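Local coordinates for alpha-catenin-like protein hmp-1 (PDB 5H5M), which forms part of the cadherin-catenin complex at adherens junctions, binds actin filaments and is required for cell migration and shape change during embryonic body enclosure and elongation, at residues 276-287 / 322-333. Sequence-based numbering, arbitrary orientation.
Sequences VDCAAGSIRGRA and VDQFAERASALA
Phe325 presses the CE2-CZ rim of its ring against Ala280 and Ile283. With CG anti to the backbone N (chi1 165°), the Phe325 ring is carried over to helix 276-300, where CE2 lies 3.7 Å from Ile283 CG2 and CZ 3.9 Å from Ala280 CB. The carbonyl oxygen of Ala280 sits at the ring edge, in its plane, while Ala329 CB, from the next turn of the same helix as Phe325, rests over one face, offset toward the rim. Ala329 CB also meets Ala280 CB across the contact at 3.8 Å. At one end Val276 CG1 packs against Leu332 CG and Ala333 CB; at the other, Ala287 CB touches Val322 CG2 at 4.1 Å.

Segments 276-287 and 322-333 run antiparallel at 169°, their axes 9.5 Å apart at closest approach, as neighbours in a four-helix bundle of the M domain of this vinculin-family protein. Helix 345-374 covers Phe325 and Ile283 through Val362 and Cys359, and helix 237-260 meets Val276 through Ile259.

Polar side chains line one margin of the interface. Arg284 extends from CG to NE and lays one guanidinium face over Val322 CG1, with NH1 3.6 Å from Ala326 CB. Asp323 OD1 lies near the guanidinium plane, 4.0 Å from Arg284 NH1, too far for a salt bridge. With alanine replacing Arg284, Val322 CG1 and Ala326 CB would probably lose this cover and Asp323 its nearby positive charge. Farther along, Asp277 OD1 approaches Ala333 CB at 3.6 Å.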
loop_
_atom_site.group_PDB
_atom_site.type_symbol
_atom_site.label_atom_id
_atom_site.label_comp_id
_atom_site.label_asym_id
_atom_site.label_seq_id
_atom_site.Cartn_x
_atom_site.Cartn_y
_atom_site.Cartn_z
ATOM N N VAL A 276 -7.416 -16.925 11.712
ATOM C CA VAL A 276 -8.110 -15.857 12.414
ATOM C C VAL A 276 -7.104 -14.906 13.064
ATOM O O VAL A 276 -7.266 -13.686 13.001
ATOM C CB VAL A 276 -9.061 -16.419 13.481
ATOM C CG1 VAL A 276 -9.636 -15.297 14.333
ATOM C CG2 VAL A 276 -10.171 -17.224 12.822
ATOM N N ASP A 277 -6.058 -15.473 13.662
ATOM C CA ASP A 277 -5.027 -14.687 14.335
ATOM C C ASP A 277 -4.401 -13.643 13.418
ATOM O O ASP A 277 -4.397 -12.455 13.737
ATOM C CB ASP A 277 -3.931 -15.600 14.892
ATOM C CG ASP A 277 -4.198 -16.027 16.324
ATOM O OD1 ASP A 277 -4.834 -15.250 17.065
ATOM O OD2 ASP A 277 -3.764 -17.135 16.710
ATOM N N CYS A 278 -3.881 -14.092 12.280
ATOM C CA CYS A 278 -3.172 -13.208 11.356
ATOM C C CYS A 278 -4.097 -12.261 10.602
ATOM O O CYS A 278 -3.745 -11.104 10.365
ATOM C CB CYS A 278 -2.355 -14.031 10.358
ATOM S SG CYS A 278 -0.990 -14.935 11.117
ATOM N N ALA A 279 -5.271 -12.751 10.215
ATOM C CA ALA A 279 -6.253 -11.906 9.545
ATOM C C ALA A 279 -6.650 -10.751 10.454
ATOM O O ALA A 279 -6.700 -9.601 10.018
ATOM C CB ALA A 279 -7.477 -12.711 9.138
ATOM N N ALA A 280 -6.921 -11.063 11.719
ATOM C CA ALA A 280 -7.240 -10.038 12.712
ATOM C C ALA A 280 -6.058 -9.091 12.899
ATOM O O ALA A 280 -6.239 -7.885 13.063
ATOM C CB ALA A 280 -7.628 -10.677 14.037
ATOM N N GLY A 281 -4.851 -9.647 12.862
ATOM C CA GLY A 281 -3.637 -8.858 12.957
ATOM C C GLY A 281 -3.477 -7.869 11.815
ATOM O O GLY A 281 -3.019 -6.745 12.024
ATOM N N SER A 282 -3.854 -8.282 10.607
ATOM C CA SER A 282 -3.756 -7.409 9.436
ATOM C C SER A 282 -4.815 -6.317 9.482
ATOM O O SER A 282 -4.528 -5.147 9.227
ATOM C CB SER A 282 -3.894 -8.212 8.138
ATOM O OG SER A 282 -2.816 -9.117 7.968
ATOM N N ILE A 283 -6.043 -6.711 9.799
ATOM C CA ILE A 283 -7.155 -5.776 9.892
ATOM C C ILE A 283 -6.876 -4.692 10.931
ATOM O O ILE A 283 -7.087 -3.507 10.677
ATOM C CB ILE A 283 -8.460 -6.507 10.235
ATOM C CG1 ILE A 283 -8.872 -7.397 9.063
ATOM C CG2 ILE A 283 -9.566 -5.516 10.566
ATOM C CD1 ILE A 283 -10.161 -8.148 9.273
ATOM N N ARG A 284 -6.378 -5.101 12.093
ATOM C CA ARG A 284 -6.051 -4.151 13.149
ATOM C C ARG A 284 -4.988 -3.156 12.681
ATOM O O ARG A 284 -5.145 -1.944 12.848
ATOM C CB ARG A 284 -5.569 -4.883 14.405
ATOM C CG ARG A 284 -5.163 -3.945 15.529
ATOM C CD ARG A 284 -4.686 -4.696 16.765
ATOM N NE ARG A 284 -4.266 -3.767 17.813
ATOM C CZ ARG A 284 -5.056 -3.331 18.790
ATOM N NH1 ARG A 284 -6.312 -3.750 18.871
ATOM N NH2 ARG A 284 -4.585 -2.482 19.695
ATOM N N GLY A 285 -3.917 -3.678 12.090
ATOM C CA GLY A 285 -2.827 -2.855 11.605
ATOM C C GLY A 285 -3.259 -1.853 10.551
ATOM O O GLY A 285 -2.904 -0.677 10.623
ATOM N N ARG A 286 -4.029 -2.320 9.573
ATOM C CA ARG A 286 -4.519 -1.458 8.502
ATOM C C ARG A 286 -5.462 -0.385 9.039
ATOM O O ARG A 286 -5.398 0.776 8.628
ATOM C CB ARG A 286 -5.234 -2.282 7.430
ATOM C CG ARG A 286 -4.357 -3.283 6.690
ATOM C CD ARG A 286 -5.095 -3.835 5.477
ATOM N NE ARG A 286 -4.751 -5.224 5.187
ATOM C CZ ARG A 286 -3.734 -5.602 4.418
ATOM N NH1 ARG A 286 -2.940 -4.695 3.862
ATOM N NH2 ARG A 286 -3.506 -6.891 4.210
ATOM N N ALA A 287 -6.339 -0.782 9.955
ATOM C CA ALA A 287 -7.299 0.134 10.556
ATOM C C ALA A 287 -6.592 1.253 11.307
ATOM O O ALA A 287 -7.000 2.413 11.240
ATOM C CB ALA A 287 -8.245 -0.620 11.491
ATOM N N VAL A 322 -11.712 -0.892 17.044
ATOM C CA VAL A 322 -10.510 -1.718 16.992
ATOM C C VAL A 322 -10.398 -2.647 18.207
ATOM O O VAL A 322 -10.105 -3.834 18.066
ATOM C CB VAL A 322 -9.242 -0.840 16.878
ATOM C CG1 VAL A 322 -8.003 -1.637 17.210
ATOM C CG2 VAL A 322 -9.129 -0.252 15.474
ATOM N N ASP A 323 -10.651 -2.110 19.396
ATOM C CA ASP A 323 -10.606 -2.909 20.618
ATOM C C ASP A 323 -11.710 -3.961 20.657
ATOM O O ASP A 323 -11.461 -5.121 20.988
ATOM C CB ASP A 323 -10.704 -2.009 21.852
ATOM C CG ASP A 323 -9.441 -1.208 22.089
ATOM O OD1 ASP A 323 -8.358 -1.672 21.671
ATOM O OD2 ASP A 323 -9.529 -0.121 22.699
ATOM N N GLN A 324 -12.930 -3.551 20.325
ATOM C CA GLN A 324 -14.069 -4.464 20.300
ATOM C C GLN A 324 -13.852 -5.592 19.295
ATOM O O GLN A 324 -14.233 -6.735 19.541
ATOM C CB GLN A 324 -15.359 -3.709 19.965
ATOM C CG GLN A 324 -15.767 -2.676 21.001
ATOM C CD GLN A 324 -16.906 -1.791 20.525
ATOM O OE1 GLN A 324 -17.442 -1.981 19.432
ATOM N NE2 GLN A 324 -17.281 -0.817 21.348
ATOM N N PHE A 325 -13.240 -5.262 18.161
ATOM C CA PHE A 325 -12.929 -6.256 17.142
ATOM C C PHE A 325 -11.863 -7.236 17.626
ATOM O O PHE A 325 -12.024 -8.450 17.505
ATOM C CB PHE A 325 -12.465 -5.580 15.852
ATOM C CG PHE A 325 -11.787 -6.514 14.892
ATOM C CD1 PHE A 325 -12.523 -7.443 14.173
ATOM C CD2 PHE A 325 -10.414 -6.470 14.714
ATOM C CE1 PHE A 325 -11.901 -8.311 13.290
ATOM C CE2 PHE A 325 -9.785 -7.337 13.833
ATOM C CZ PHE A 325 -10.528 -8.255 13.120
ATOM N N ALA A 326 -10.776 -6.696 18.171
ATOM C CA ALA A 326 -9.662 -7.507 18.647
ATOM C C ALA A 326 -10.106 -8.466 19.744
ATOM O O ALA A 326 -9.627 -9.594 19.827
ATOM C CB ALA A 326 -8.535 -6.618 19.148
ATOM N N GLU A 327 -11.028 -8.008 20.582
ATOM C CA GLU A 327 -11.521 -8.809 21.692
ATOM C C GLU A 327 -12.311 -10.017 21.194
ATOM O O GLU A 327 -12.071 -11.147 21.623
ATOM C CB GLU A 327 -12.384 -7.950 22.617
ATOM C CG GLU A 327 -12.862 -8.667 23.866
ATOM C CD GLU A 327 -13.658 -7.761 24.792
ATOM O OE1 GLU A 327 -14.881 -7.980 24.938
ATOM O OE2 GLU A 327 -13.057 -6.830 25.372
ATOM N N ARG A 328 -13.240 -9.774 20.275
ATOM C CA ARG A 328 -14.078 -10.836 19.729
ATOM C C ARG A 328 -13.285 -11.790 18.841
ATOM O O ARG A 328 -13.505 -13.002 18.869
ATOM C CB ARG A 328 -15.245 -10.239 18.947
ATOM C CG ARG A 328 -16.206 -9.428 19.800
ATOM C CD ARG A 328 -17.195 -8.658 18.944
ATOM N NE ARG A 328 -18.138 -9.534 18.255
ATOM C CZ ARG A 328 -19.109 -9.099 17.457
ATOM N NH1 ARG A 328 -19.262 -7.798 17.244
ATOM N NH2 ARG A 328 -19.926 -9.964 16.871
ATOM N N ALA A 329 -12.365 -11.237 18.056
ATOM C CA ALA A 329 -11.522 -12.041 17.177
ATOM C C ALA A 329 -10.587 -12.941 17.982
ATOM O O ALA A 329 -10.314 -14.077 17.592
ATOM C CB ALA A 329 -10.722 -11.146 16.246
ATOM N N SER A 330 -10.101 -12.426 19.107
ATOM C CA SER A 330 -9.214 -13.191 19.975
ATOM C C SER A 330 -9.963 -14.319 20.672
ATOM O O SER A 330 -9.440 -15.425 20.814
ATOM C CB SER A 330 -8.557 -12.279 21.014
ATOM O OG SER A 330 -7.747 -13.028 21.900
ATOM N N ALA A 331 -11.186 -14.031 21.112
ATOM C CA ALA A 331 -12.023 -15.037 21.757
ATOM C C ALA A 331 -12.376 -16.146 20.770
ATOM O O ALA A 331 -12.479 -17.315 21.143
ATOM C CB ALA A 331 -13.283 -14.401 22.323
ATOM N N LEU A 332 -12.560 -15.766 19.508
ATOM C CA LEU A 332 -12.822 -16.724 18.442
ATOM C C LEU A 332 -11.582 -17.576 18.194
ATOM O O LEU A 332 -11.675 -18.791 18.020
ATOM C CB LEU A 332 -13.255 -15.999 17.163
ATOM C CG LEU A 332 -13.262 -16.745 15.824
ATOM C CD1 LEU A 332 -14.081 -18.013 15.895
ATOM C CD2 LEU A 332 -13.792 -15.844 14.715
ATOM N N ALA A 333 -10.422 -16.931 18.190
ATOM C CA ALA A 333 -9.155 -17.627 18.009
ATOM C C ALA A 333 -8.919 -18.648 19.122
ATOM O O ALA A 333 -8.461 -19.763 18.867
ATOM C CB ALA A 333 -8.008 -16.627 17.954
#